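Long-range contacts in phosphoglycerol transferase GacH (Streptococcus pyogenes MGAS5005, PDB 6DGM), which probably transfers glycerol phosphate onto a streptococcal rhamnose polysaccharide, using a manganese site in the alkaline-phosphatase-like domain held in this chain: residues N34-Q39 with E128-K133; T40-L45 with F201-M206; R135-P140 with L155-F160. All blocks are in the same frame, centred on the assembly; numbering follows the deposited sequence.

Interaction 1: N34-Q39 with E128-K133; sequences NNIADQ and EFYQGK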
# COMPACT_ATOMS: atom_id res chain seq x y z
N ASN A 34 3.56 22.22 -0.73
CA ASN A 34 4.48 21.49 0.13
C ASN A 34 5.46 20.65 -0.68
O ASN A 34 5.29 20.44 -1.88
CB ASN A 34 3.70 20.62 1.12
CG ASN A 34 2.82 21.44 2.05
OD1 ASN A 34 3.16 22.56 2.40
ND2 ASN A 34 1.69 20.87 2.45
N ASN A 35 6.49 20.18 0.02
CA ASN A 35 7.51 19.30 -0.54
C ASN A 35 7.41 17.94 0.14
O ASN A 35 7.39 17.86 1.37
CB ASN A 35 8.91 19.85 -0.25
CG ASN A 35 9.09 21.26 -0.73
OD1 ASN A 35 8.80 21.57 -1.88
ND2 ASN A 35 9.56 22.13 0.15
N ILE A 36 7.39 16.88 -0.66
CA ILE A 36 7.25 15.53 -0.11
C ILE A 36 8.39 15.22 0.86
O ILE A 36 8.17 14.60 1.91
CB ILE A 36 7.16 14.51 -1.25
CG1 ILE A 36 6.69 13.15 -0.72
CG2 ILE A 36 8.49 14.38 -1.95
CD1 ILE A 36 5.30 13.21 -0.10
N ALA A 37 9.60 15.70 0.56
CA ALA A 37 10.77 15.44 1.38
C ALA A 37 10.74 16.19 2.71
O ALA A 37 11.62 15.96 3.54
CB ALA A 37 12.04 15.82 0.62
N ASP A 38 9.75 17.05 2.94
CA ASP A 38 9.55 17.68 4.24
C ASP A 38 8.63 16.85 5.15
O ASP A 38 8.42 17.23 6.30
CB ASP A 38 8.93 19.07 4.09
CG ASP A 38 9.87 20.06 3.45
OD1 ASP A 38 11.10 19.90 3.54
OD2 ASP A 38 9.34 21.04 2.88
N GLN A 39 8.07 15.76 4.64
CA GLN A 39 7.16 14.92 5.38
C GLN A 39 7.87 13.60 5.69
O GLN A 39 8.52 13.02 4.82
CB GLN A 39 5.93 14.53 4.55
CG GLN A 39 5.54 15.48 3.44
CD GLN A 39 4.77 16.67 3.95
OE1 GLN A 39 3.99 16.57 4.89
NE2 GLN A 39 4.99 17.82 3.32
N GLU A 128 12.95 7.21 -2.94
CA GLU A 128 14.13 7.85 -3.49
C GLU A 128 14.26 9.31 -3.09
O GLU A 128 15.35 9.88 -3.20
CB GLU A 128 14.19 7.74 -5.02
CG GLU A 128 13.19 8.61 -5.76
CD GLU A 128 13.30 8.46 -7.29
OE1 GLU A 128 14.37 8.77 -7.85
OE2 GLU A 128 12.32 8.03 -7.90
N PHE A 129 13.18 9.95 -2.65
CA PHE A 129 13.24 11.35 -2.25
C PHE A 129 13.80 11.54 -0.85
O PHE A 129 14.03 12.68 -0.45
CB PHE A 129 11.83 11.95 -2.36
CG PHE A 129 11.25 11.84 -3.74
CD1 PHE A 129 11.70 12.66 -4.76
CD2 PHE A 129 10.30 10.89 -4.03
CE1 PHE A 129 11.18 12.54 -6.04
CE2 PHE A 129 9.78 10.76 -5.29
CZ PHE A 129 10.21 11.59 -6.30
N TYR A 130 14.05 10.45 -0.13
CA TYR A 130 14.59 10.45 1.21
C TYR A 130 16.05 10.02 1.16
O TYR A 130 16.45 9.24 0.29
CB TYR A 130 13.77 9.49 2.09
CG TYR A 130 12.34 9.98 2.20
CD1 TYR A 130 11.42 9.68 1.22
CD2 TYR A 130 11.95 10.79 3.25
CE1 TYR A 130 10.13 10.17 1.28
CE2 TYR A 130 10.65 11.28 3.32
CZ TYR A 130 9.74 10.96 2.34
OH TYR A 130 8.45 11.45 2.39
N GLN A 131 16.84 10.55 2.09
CA GLN A 131 18.21 10.08 2.23
C GLN A 131 18.22 8.58 2.53
O GLN A 131 17.34 8.07 3.23
CB GLN A 131 18.89 10.83 3.37
CG GLN A 131 19.00 12.33 3.09
CD GLN A 131 19.59 13.09 4.25
OE1 GLN A 131 20.75 12.89 4.62
NE2 GLN A 131 18.79 13.99 4.83
N GLY A 132 19.22 7.88 2.01
CA GLY A 132 19.34 6.47 2.27
C GLY A 132 19.35 6.14 3.76
O GLY A 132 18.71 5.17 4.19
N LYS A 133 20.07 6.95 4.55
CA LYS A 133 20.11 6.75 6.00
C LYS A 133 18.74 6.85 6.66
O LYS A 133 18.57 6.40 7.81
CB LYS A 133 21.06 7.78 6.66
CG LYS A 133 20.54 9.19 6.71
CD LYS A 133 21.49 10.11 7.46
CE LYS A 133 20.95 11.51 7.49
NZ LYS A 133 21.92 12.44 8.13
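The 3-10 turn at I36-D38 comes up against the end of another short 3-10 segment at E128-F129, the backbones nearest where the CA atoms of A37 and F129 stand 6.0 Å apart. Y130 carries the polar part of the contact. With CG anti to the carbonyl carbon (chi1 -63°), its ring runs out to the start of strand 40-46, and its OH gives a hydrogen bond of 2.9 Å to Q39 O. The carbonyl oxygen lies at the ring edge, in plane, while the hydroxyl meets it tilted 32° from the carbonyl plane. I36 O, which accepts the turn bond from Q39 N, lies 3.2 Å from Y130 OH. Beside this, I36 and F129 cross at about a right angle, and the CG2 branch of I36 rests 4.2 Å from F129 CB. F129 carries E128 CG over one face of its ring, and L318 and F319 of helix 314-321 also pack on I36. Within the turn, N35 O is gripped from opposite faces of its plane by D38 N and by Q39 NE2, the latter at 3.1 Å. The side chain of N35 in turn reaches D38, its ND2 donating to OD2 at 2.9 Å from above the carboxylate plane. A buried tyrosine hydroxyl thus spends its proton on a main-chain carbonyl, tying the entrance of strand 40-46 to the loop before strand 135-139, while N35 O, accepting two bonds, holds the Q39 amide through its NE2, the acceptor lying in the amide plane.

Interaction 2: T40-L45 with F201-M206; sequences TVIYLL and FSVITM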
# COMPACT_ATOMS: atom_id res chain seq x y z
N THR A 40 7.68 13.10 6.91
CA THR A 40 7.98 11.70 7.20
C THR A 40 6.76 10.88 6.83
O THR A 40 5.63 11.25 7.14
CB THR A 40 8.37 11.54 8.66
OG1 THR A 40 9.73 11.99 8.81
CG2 THR A 40 8.24 10.09 9.14
N VAL A 41 6.99 9.79 6.11
CA VAL A 41 5.93 9.01 5.50
C VAL A 41 6.10 7.56 5.92
O VAL A 41 7.21 7.02 5.87
CB VAL A 41 5.96 9.16 3.96
CG1 VAL A 41 5.03 8.15 3.35
CG2 VAL A 41 5.56 10.60 3.57
N ILE A 42 5.00 6.95 6.34
CA ILE A 42 4.95 5.56 6.78
C ILE A 42 3.95 4.82 5.91
O ILE A 42 2.76 5.16 5.91
CB ILE A 42 4.55 5.45 8.26
CG1 ILE A 42 5.55 6.19 9.16
CG2 ILE A 42 4.44 3.98 8.65
CD1 ILE A 42 5.00 6.52 10.55
N TYR A 43 4.42 3.83 5.15
CA TYR A 43 3.55 2.94 4.41
C TYR A 43 3.34 1.71 5.28
O TYR A 43 4.30 1.00 5.58
CB TYR A 43 4.14 2.55 3.05
CG TYR A 43 3.94 3.55 1.93
CD1 TYR A 43 3.62 4.87 2.19
CD2 TYR A 43 4.11 3.17 0.61
CE1 TYR A 43 3.45 5.78 1.16
CE2 TYR A 43 3.94 4.07 -0.43
CZ TYR A 43 3.62 5.36 -0.15
OH TYR A 43 3.44 6.27 -1.19
N LEU A 44 2.11 1.49 5.71
CA LEU A 44 1.79 0.49 6.74
C LEU A 44 0.87 -0.53 6.09
O LEU A 44 -0.34 -0.31 5.98
CB LEU A 44 1.12 1.17 7.92
CG LEU A 44 1.13 0.47 9.28
CD1 LEU A 44 0.56 -0.92 9.16
CD2 LEU A 44 2.52 0.42 9.86
N LEU A 45 1.45 -1.63 5.62
CA LEU A 45 0.70 -2.76 5.09
C LEU A 45 0.25 -3.58 6.29
O LEU A 45 1.07 -4.17 6.99
CB LEU A 45 1.58 -3.56 4.14
CG LEU A 45 0.92 -4.71 3.36
CD1 LEU A 45 1.84 -5.24 2.26
CD2 LEU A 45 0.48 -5.86 4.29
N PHE A 201 9.27 5.02 5.97
CA PHE A 201 9.14 3.68 6.53
C PHE A 201 8.27 2.84 5.62
O PHE A 201 7.19 3.28 5.21
CB PHE A 201 8.42 3.74 7.88
CG PHE A 201 9.23 4.33 9.01
CD1 PHE A 201 9.34 5.70 9.17
CD2 PHE A 201 9.83 3.50 9.94
CE1 PHE A 201 10.07 6.23 10.23
CE2 PHE A 201 10.54 4.01 10.99
CZ PHE A 201 10.66 5.40 11.14
N SER A 202 8.73 1.63 5.32
CA SER A 202 7.91 0.62 4.64
C SER A 202 7.72 -0.52 5.62
O SER A 202 8.68 -1.24 5.93
CB SER A 202 8.57 0.11 3.37
OG SER A 202 7.70 -0.85 2.74
N VAL A 203 6.49 -0.70 6.09
CA VAL A 203 6.19 -1.63 7.17
C VAL A 203 5.22 -2.69 6.66
O VAL A 203 4.24 -2.37 5.98
CB VAL A 203 5.59 -0.87 8.36
CG1 VAL A 203 5.30 -1.81 9.50
CG2 VAL A 203 6.53 0.25 8.83
N ILE A 204 5.49 -3.94 7.02
CA ILE A 204 4.64 -5.07 6.66
C ILE A 204 4.37 -5.86 7.93
O ILE A 204 5.28 -6.51 8.47
CB ILE A 204 5.30 -5.96 5.60
CG1 ILE A 204 5.71 -5.18 4.34
CG2 ILE A 204 4.36 -7.10 5.19
CD1 ILE A 204 7.16 -4.70 4.38
N THR A 205 3.14 -5.83 8.41
CA THR A 205 2.84 -6.49 9.67
C THR A 205 2.74 -8.00 9.48
O THR A 205 2.77 -8.52 8.35
CB THR A 205 1.58 -5.95 10.33
OG1 THR A 205 0.43 -6.36 9.58
CG2 THR A 205 1.62 -4.44 10.46
N MET A 206 2.59 -8.71 10.61
CA MET A 206 2.37 -10.15 10.58
C MET A 206 1.25 -10.64 11.49
O MET A 206 0.81 -11.78 11.31
CB MET A 206 3.66 -10.89 10.96
CG MET A 206 4.56 -11.23 9.81
SD MET A 206 3.76 -12.35 8.63
CE MET A 206 4.29 -13.96 9.18
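Strands 40-46 and 200-204 are parallel neighbours inside the large mixed sheet of the alkaline-phosphatase-like fold, and I42 pairs with F201, Y43 with S202, L44 with V203 and L45 with I204. Five backbone hydrogen bonds join them. F201 N donates to V41 O, Y43 N to F201 O (2.8 Å), V203 N to Y43 O (2.8 Å), L45 N to V203 O, and T205 N to L45 O (3.0 Å), the last past the end of strand 200-204. I42 uses its own polar backbone on the other side, with T264 and V266 of strand 263-269. Side-chain hydroxyls are likewise satisfied from outside: Y43 OH by T315, S202 OG by Y152, T40 OG1 by Q199 N, and T205 OG1 by E47 N, the backbone of a manganese ligand. On the face of I42 and L44, I42 lies alongside F201, pointing the same way, with CG1 3.8 Å from F201 CD1. The reverse face carries L45 and I204, both packed on T89, another manganese ligand. L44, with CG anti to the backbone N (chi1 -159°) and chi2 -54°, brings CD2 over the neighbouring strand to within 3.6 Å of V203 CG1.

Interaction 3: R135-P140 with L155-F160; sequences RIAMHP and LGFSKF. With 1GP (sn-glycerol-1-phosphate), chain D.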
# COMPACT_ATOMS: atom_id res chain seq x y z
N ARG A 135 15.76 5.71 5.21
CA ARG A 135 14.84 4.75 4.63
C ARG A 135 14.87 3.49 5.48
O ARG A 135 15.91 2.87 5.63
CB ARG A 135 15.27 4.37 3.21
CG ARG A 135 15.30 5.52 2.22
CD ARG A 135 15.93 5.06 0.90
NE ARG A 135 16.26 6.24 0.10
CZ ARG A 135 17.15 6.26 -0.88
NH1 ARG A 135 17.80 5.14 -1.20
NH2 ARG A 135 17.40 7.39 -1.54
N ILE A 136 13.71 3.11 6.03
CA ILE A 136 13.63 2.02 7.00
C ILE A 136 12.53 1.07 6.59
O ILE A 136 11.39 1.50 6.37
CB ILE A 136 13.36 2.57 8.42
CG1 ILE A 136 14.48 3.52 8.85
CG2 ILE A 136 13.14 1.39 9.40
CD1 ILE A 136 14.19 4.28 10.16
N ALA A 137 12.85 -0.23 6.49
CA ALA A 137 11.87 -1.28 6.29
C ALA A 137 11.72 -2.12 7.55
O ALA A 137 12.66 -2.25 8.32
CB ALA A 137 12.27 -2.20 5.10
N MET A 138 10.53 -2.69 7.74
CA MET A 138 10.23 -3.47 8.93
C MET A 138 9.25 -4.58 8.60
O MET A 138 8.20 -4.31 8.03
CB MET A 138 9.59 -2.58 10.00
CG MET A 138 10.44 -1.40 10.38
SD MET A 138 9.62 -0.27 11.54
CE MET A 138 9.14 -1.35 12.78
N HIS A 139 9.58 -5.81 9.00
CA HIS A 139 8.67 -6.95 8.81
C HIS A 139 9.01 -8.07 9.79
O HIS A 139 10.14 -8.58 9.76
CB HIS A 139 8.79 -7.48 7.39
CG HIS A 139 7.95 -8.70 7.13
ND1 HIS A 139 6.59 -8.72 7.33
CD2 HIS A 139 8.28 -9.92 6.64
CE1 HIS A 139 6.11 -9.90 6.98
NE2 HIS A 139 7.12 -10.66 6.58
N PRO A 140 8.08 -8.49 10.67
CA PRO A 140 8.45 -9.51 11.67
C PRO A 140 8.37 -10.94 11.13
O PRO A 140 7.60 -11.78 11.59
CB PRO A 140 7.48 -9.23 12.82
CG PRO A 140 6.40 -8.41 12.30
CD PRO A 140 6.82 -7.80 11.00
N LEU A 155 17.13 -0.77 -3.14
CA LEU A 155 16.52 0.53 -2.95
C LEU A 155 17.29 1.38 -1.95
O LEU A 155 16.84 2.47 -1.61
CB LEU A 155 15.06 0.39 -2.50
CG LEU A 155 14.09 -0.16 -3.55
CD1 LEU A 155 12.69 -0.28 -3.00
CD2 LEU A 155 14.12 0.69 -4.82
N GLY A 156 18.44 0.91 -1.48
CA GLY A 156 19.31 1.74 -0.66
C GLY A 156 18.82 1.98 0.75
O GLY A 156 19.15 3.03 1.34
N PHE A 157 18.05 1.06 1.31
CA PHE A 157 17.52 1.26 2.65
C PHE A 157 18.62 1.04 3.68
O PHE A 157 19.46 0.14 3.54
CB PHE A 157 16.36 0.29 2.91
CG PHE A 157 15.02 0.81 2.46
CD1 PHE A 157 14.83 1.25 1.16
CD2 PHE A 157 13.95 0.86 3.34
CE1 PHE A 157 13.58 1.74 0.74
CE2 PHE A 157 12.72 1.35 2.93
CZ PHE A 157 12.54 1.80 1.63
N SER A 158 18.61 1.86 4.72
CA SER A 158 19.64 1.75 5.75
C SER A 158 19.33 0.64 6.74
O SER A 158 20.26 0.03 7.29
CB SER A 158 19.75 3.08 6.48
OG SER A 158 20.59 2.97 7.62
N LYS A 159 18.06 0.39 7.00
CA LYS A 159 17.66 -0.58 8.00
C LYS A 159 16.52 -1.42 7.45
O LYS A 159 15.66 -0.94 6.71
CB LYS A 159 17.16 0.08 9.29
CG LYS A 159 18.26 0.73 10.10
CD LYS A 159 17.75 1.15 11.47
CE LYS A 159 18.86 1.77 12.31
NZ LYS A 159 18.34 2.15 13.65
N PHE A 160 16.52 -2.69 7.83
CA PHE A 160 15.41 -3.60 7.54
C PHE A 160 15.25 -4.46 8.80
O PHE A 160 15.94 -5.47 8.97
CB PHE A 160 15.68 -4.43 6.29
CG PHE A 160 14.55 -5.34 5.88
CD1 PHE A 160 13.35 -5.39 6.56
CD2 PHE A 160 14.70 -6.14 4.76
CE1 PHE A 160 12.33 -6.25 6.16
CE2 PHE A 160 13.69 -7.02 4.36
CZ PHE A 160 12.49 -7.06 5.06
C3 1GP D . 5.41 -13.15 5.13
O3 1GP D . 4.60 -11.12 4.04
C2 1GP D . 4.64 -12.56 3.96
O2 1GP D . 6.80 -12.86 5.08
C1 1GP D . 3.23 -13.12 3.90
O1P 1GP D . 2.62 -12.82 2.64
O2P 1GP D . -0.01 -12.92 2.99
O3P 1GP D . 1.21 -13.46 0.72
O4P 1GP D . 1.39 -15.04 2.71
P 1GP D . 1.23 -13.55 2.27
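F157 offers one face of its ring to R135, whose CB sits over the centre, 3.6 Å from the centroid and 9° off the normal, a CH-pi contact. The ring edge runs along the backbone of the opposing strand, with A137 N in plane and 3.5 Å from F157 CD2. F160 turns its edge to H139, CE1 lying 3.9 Å from H139 CB, and its CD1 touches A137 CB at 3.7 Å. The methyl of A137 is therefore shared by both phenylalanines, and Y152 meets each of their rings edge-to-face. These residues belong to a beta-alpha-beta unit: strand 135-139, helix 148-154, then the edge strand 159-162, parallel to the first. A137 N donates to K159 O in an almost straight bond (179°), and S158 N donates to R135 O. The helix closes in a Schellman motif with G156, at positive phi, as its C-prime residue. R135, extended from CG to NE, lays its guanidinium edge against G156 CA; NH1 makes a weak bond to L155 O, while NH2 is held by Y130 O. At the far end of strand 135-139 the H139 ring reaches the pocket that holds sn-glycerol-1-phosphate. With CG anti to the backbone N (chi1 177°), its ring edge faces the ligand, and NE2 shares a hydrogen bond of 2.7 Å with the O2 hydroxyl of sn-glycerol-1-phosphate, while ND1 is hydrogen-bonded to I204 O.

How the interactions relate
Interactions 2 and 3 belong to one sheet, their centres about 10 Å apart, and strands 200-204 and 135-139 adjoin there: S202 N lies 2.9 Å from I136 O in a probable hydrogen bond. Interaction 1 sits about 15 Å from the centre of each, where loops lead into strands 40-46 and 135-139. Y130 links it to both, packing its OH on V41 and offering its backbone O to R135. Along the chain, interactions 1 and 2 alternate their segments, interaction 3 follows interaction 1, and interaction 3 is nested within interaction 2. Interaction 1 thus lies at the strand entrances, whereas the opposite strand ends bring H139 and M206 to the glycerol phosphate pocket beside the manganese site.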